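Local coordinates for nickel-dependent hydrogenase large subunit (Allochromatium vinosum, PDB 3MYR), which forms the large subunit of a heterodimeric [NiFe] hydrogenase, which oxidises molecular hydrogen at a nickel-iron centre and passes the electrons to an acceptor, at residues A129-A134 with S143-F148. Sequence-based numbering, arbitrary orientation.
Sequences ATSELA and SSPGYF
The ring of Phe148 takes the methyl of Thr130 on one face and a side-chain carbon of Tyr147, its own chain neighbour, on the other. Thr130 CG2 stands over the ring centre, 3.6 Å from the centroid and 10° off the normal, a clean CH-pi contact. With OG1 at chi1 -58°, CG2 falls anti to the backbone N and over the ring; the same rotation brings OG1 to the backbone carbonyl of Asp126, so the buried hydroxyl is satisfied by a carbonyl just ahead of the start of helix 127-137. Ser131 and Ala134 meet the ring obliquely: Ser131 CA comes to 3.7 Å from Phe148 CE1, and Ala134 CB lies 4.0 Å from Phe148 CZ. Were Phe148 replaced by an alanine, the Thr130 methyl and Ala134 would probably lose their apolar partner and a gap would open between the two segments.

Beside this apolar patch runs one polar tie. Ser131 OG donates to Ser143 O at 2.6 Å, nearly in line with the carbonyl (C=O...donor angle 166°), while Pro145 CD packs against the same hydroxyl at 3.6 Å. Ser131 thus grips the chain just ahead of the next helix. Ser144 is the N-cap of that helix, and its OG accepts a capping bond from Tyr147 N at 3.0 Å. Helix 181-201 adjoins both segments, through Glu182 at Thr130 and Ala189 at Phe148. Far from the metal centres, this is a helix-loop-helix join, in which helix 127-137 packs against the capped first turn of helix 145-160.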
ATOM      1  N   ALA B 129      10.080  20.563  28.778  1.00 26.34           N
ATOM      2  CA  ALA B 129      10.220  21.389  27.585  1.00 24.28           C
ATOM      3  C   ALA B 129       9.507  20.722  26.404  1.00 22.28           C
ATOM      4  O   ALA B 129       8.940  21.405  25.517  1.00 24.61           O
ATOM      5  CB  ALA B 129      11.744  21.653  27.267  1.00 22.83           C
ATOM      6  N   THR B 130       9.495  19.392  26.359  1.00 21.16           N
ATOM      7  CA  THR B 130       8.855  18.702  25.239  1.00 19.92           C
ATOM      8  C   THR B 130       7.332  18.961  25.304  1.00 21.89           C
ATOM      9  O   THR B 130       6.692  19.215  24.287  1.00 21.64           O
ATOM     10  CB  THR B 130       9.081  17.183  25.294  1.00 19.77           C
ATOM     11  OG1 THR B 130      10.485  16.930  25.295  1.00 25.16           O
ATOM     12  CG2 THR B 130       8.471  16.475  24.105  1.00 15.44           C
ATOM     13  N   SER B 131       6.806  18.960  26.529  1.00 21.06           N
ATOM     14  CA  SER B 131       5.408  19.272  26.769  1.00 23.11           C
ATOM     15  C   SER B 131       5.087  20.725  26.381  1.00 24.15           C
ATOM     16  O   SER B 131       4.107  20.954  25.684  1.00 21.32           O
ATOM     17  CB  SER B 131       5.089  19.035  28.247  1.00 24.17           C
ATOM     18  OG  SER B 131       3.815  19.526  28.560  1.00 24.22           O
ATOM     19  N   GLU B 132       5.933  21.693  26.788  1.00 23.74           N
ATOM     20  CA  GLU B 132       5.715  23.104  26.369  1.00 23.57           C
ATOM     21  C   GLU B 132       5.682  23.256  24.848  1.00 23.85           C
ATOM     22  O   GLU B 132       4.842  23.982  24.320  1.00 24.21           O
ATOM     23  CB  GLU B 132       6.755  24.082  26.992  1.00 23.29           C
ATOM     24  CG  GLU B 132       6.757  24.063  28.486  1.00 26.81           C
ATOM     25  CD  GLU B 132       5.553  24.793  29.128  1.00 35.67           C
ATOM     26  OE1 GLU B 132       5.511  24.900  30.380  1.00 36.80           O
ATOM     27  OE2 GLU B 132       4.716  25.345  28.370  1.00 33.41           O
ATOM     28  N   LEU B 133       6.601  22.591  24.142  1.00 21.73           N
ATOM     29  CA  LEU B 133       6.647  22.702  22.731  1.00 22.05           C
ATOM     30  C   LEU B 133       5.389  22.081  22.137  1.00 23.63           C
ATOM     31  O   LEU B 133       4.726  22.703  21.281  1.00 23.66           O
ATOM     32  CB  LEU B 133       7.816  21.888  22.232  1.00 23.15           C
ATOM     33  CG  LEU B 133       8.448  22.129  20.867  1.00 30.04           C
ATOM     34  CD1 LEU B 133       8.917  20.905  20.089  1.00 21.77           C
ATOM     35  CD2 LEU B 133       8.118  23.526  19.979  1.00 30.02           C
ATOM     36  N   ALA B 134       5.070  20.848  22.548  1.00 21.84           N
ATOM     37  CA  ALA B 134       3.851  20.201  21.982  1.00 21.97           C
ATOM     38  C   ALA B 134       2.658  21.075  22.187  1.00 22.51           C
ATOM     39  O   ALA B 134       1.804  21.191  21.303  1.00 25.01           O
ATOM     40  CB  ALA B 134       3.606  18.906  22.637  1.00 21.66           C
ATOM     41  N   SER B 143       0.005  15.316  26.177  1.00 24.33           N
ATOM     42  CA  SER B 143       1.158  16.223  26.110  1.00 22.69           C
ATOM     43  C   SER B 143       1.784  16.410  27.480  1.00 23.11           C
ATOM     44  O   SER B 143       2.581  17.358  27.693  1.00 26.02           O
ATOM     45  CB  SER B 143       0.670  17.599  25.641  1.00 23.17           C
ATOM     46  OG  SER B 143      -0.194  18.187  26.638  1.00 28.91           O
ATOM     47  N   SER B 144       1.370  15.620  28.466  1.00 22.07           N
ATOM     48  CA  SER B 144       1.837  15.920  29.820  1.00 21.51           C
ATOM     49  C   SER B 144       3.334  15.591  29.869  1.00 21.32           C
ATOM     50  O   SER B 144       3.823  14.776  29.085  1.00 22.37           O
ATOM     51  CB  SER B 144       1.079  15.129  30.888  1.00 19.25           C
ATOM     52  OG  SER B 144       1.585  13.803  30.879  1.00 25.63           O
ATOM     53  N   PRO B 145       4.089  16.248  30.773  1.00 21.78           N
ATOM     54  CA  PRO B 145       5.510  15.963  30.967  1.00 21.99           C
ATOM     55  C   PRO B 145       5.718  14.537  31.401  1.00 23.06           C
ATOM     56  O   PRO B 145       6.627  13.874  30.893  1.00 24.25           O
ATOM     57  CB  PRO B 145       5.960  16.987  32.037  1.00 21.95           C
ATOM     58  CG  PRO B 145       4.977  18.115  31.840  1.00 22.22           C
ATOM     59  CD  PRO B 145       3.652  17.460  31.460  1.00 21.53           C
ATOM     60  N   GLY B 146       4.888  14.032  32.320  1.00 24.12           N
ATOM     61  CA  GLY B 146       5.027  12.614  32.731  1.00 22.47           C
ATOM     62  C   GLY B 146       4.845  11.644  31.554  1.00 23.26           C
ATOM     63  O   GLY B 146       5.522  10.618  31.442  1.00 24.36           O
ATOM     64  N   TYR B 147       3.945  11.950  30.620  1.00 23.08           N
ATOM     65  CA  TYR B 147       3.769  11.114  29.450  1.00 21.82           C
ATOM     66  C   TYR B 147       5.036  11.080  28.524  1.00 22.32           C
ATOM     67  O   TYR B 147       5.486  10.007  28.037  1.00 22.04           O
ATOM     68  CB  TYR B 147       2.577  11.666  28.684  1.00 21.15           C
ATOM     69  CG  TYR B 147       2.492  11.187  27.263  1.00 24.16           C
ATOM     70  CD1 TYR B 147       2.070   9.868  26.940  1.00 22.84           C
ATOM     71  CD2 TYR B 147       2.771  12.071  26.212  1.00 23.59           C
ATOM     72  CE1 TYR B 147       1.923   9.455  25.563  1.00 19.98           C
ATOM     73  CE2 TYR B 147       2.634  11.673  24.871  1.00 22.30           C
ATOM     74  CZ  TYR B 147       2.231  10.377  24.557  1.00 24.39           C
ATOM     75  OH  TYR B 147       2.118  10.077  23.220  1.00 25.71           O
ATOM     76  N   PHE B 148       5.584  12.271  28.247  1.00 21.23           N
ATOM     77  CA  PHE B 148       6.858  12.380  27.563  1.00 21.58           C
ATOM     78  C   PHE B 148       8.027  11.697  28.292  1.00 21.52           C
ATOM     79  O   PHE B 148       8.812  10.995  27.649  1.00 21.88           O
ATOM     80  CB  PHE B 148       7.190  13.838  27.183  1.00 19.16           C
ATOM     81  CG  PHE B 148       6.321  14.347  26.100  1.00 17.89           C
ATOM     82  CD1 PHE B 148       5.467  15.443  26.320  1.00 16.52           C
ATOM     83  CD2 PHE B 148       6.263  13.674  24.872  1.00 20.04           C
ATOM     84  CE1 PHE B 148       4.635  15.925  25.279  1.00 17.78           C
ATOM     85  CE2 PHE B 148       5.414  14.151  23.812  1.00 18.26           C
ATOM     86  CZ  PHE B 148       4.613  15.262  24.015  1.00 18.64           C
TER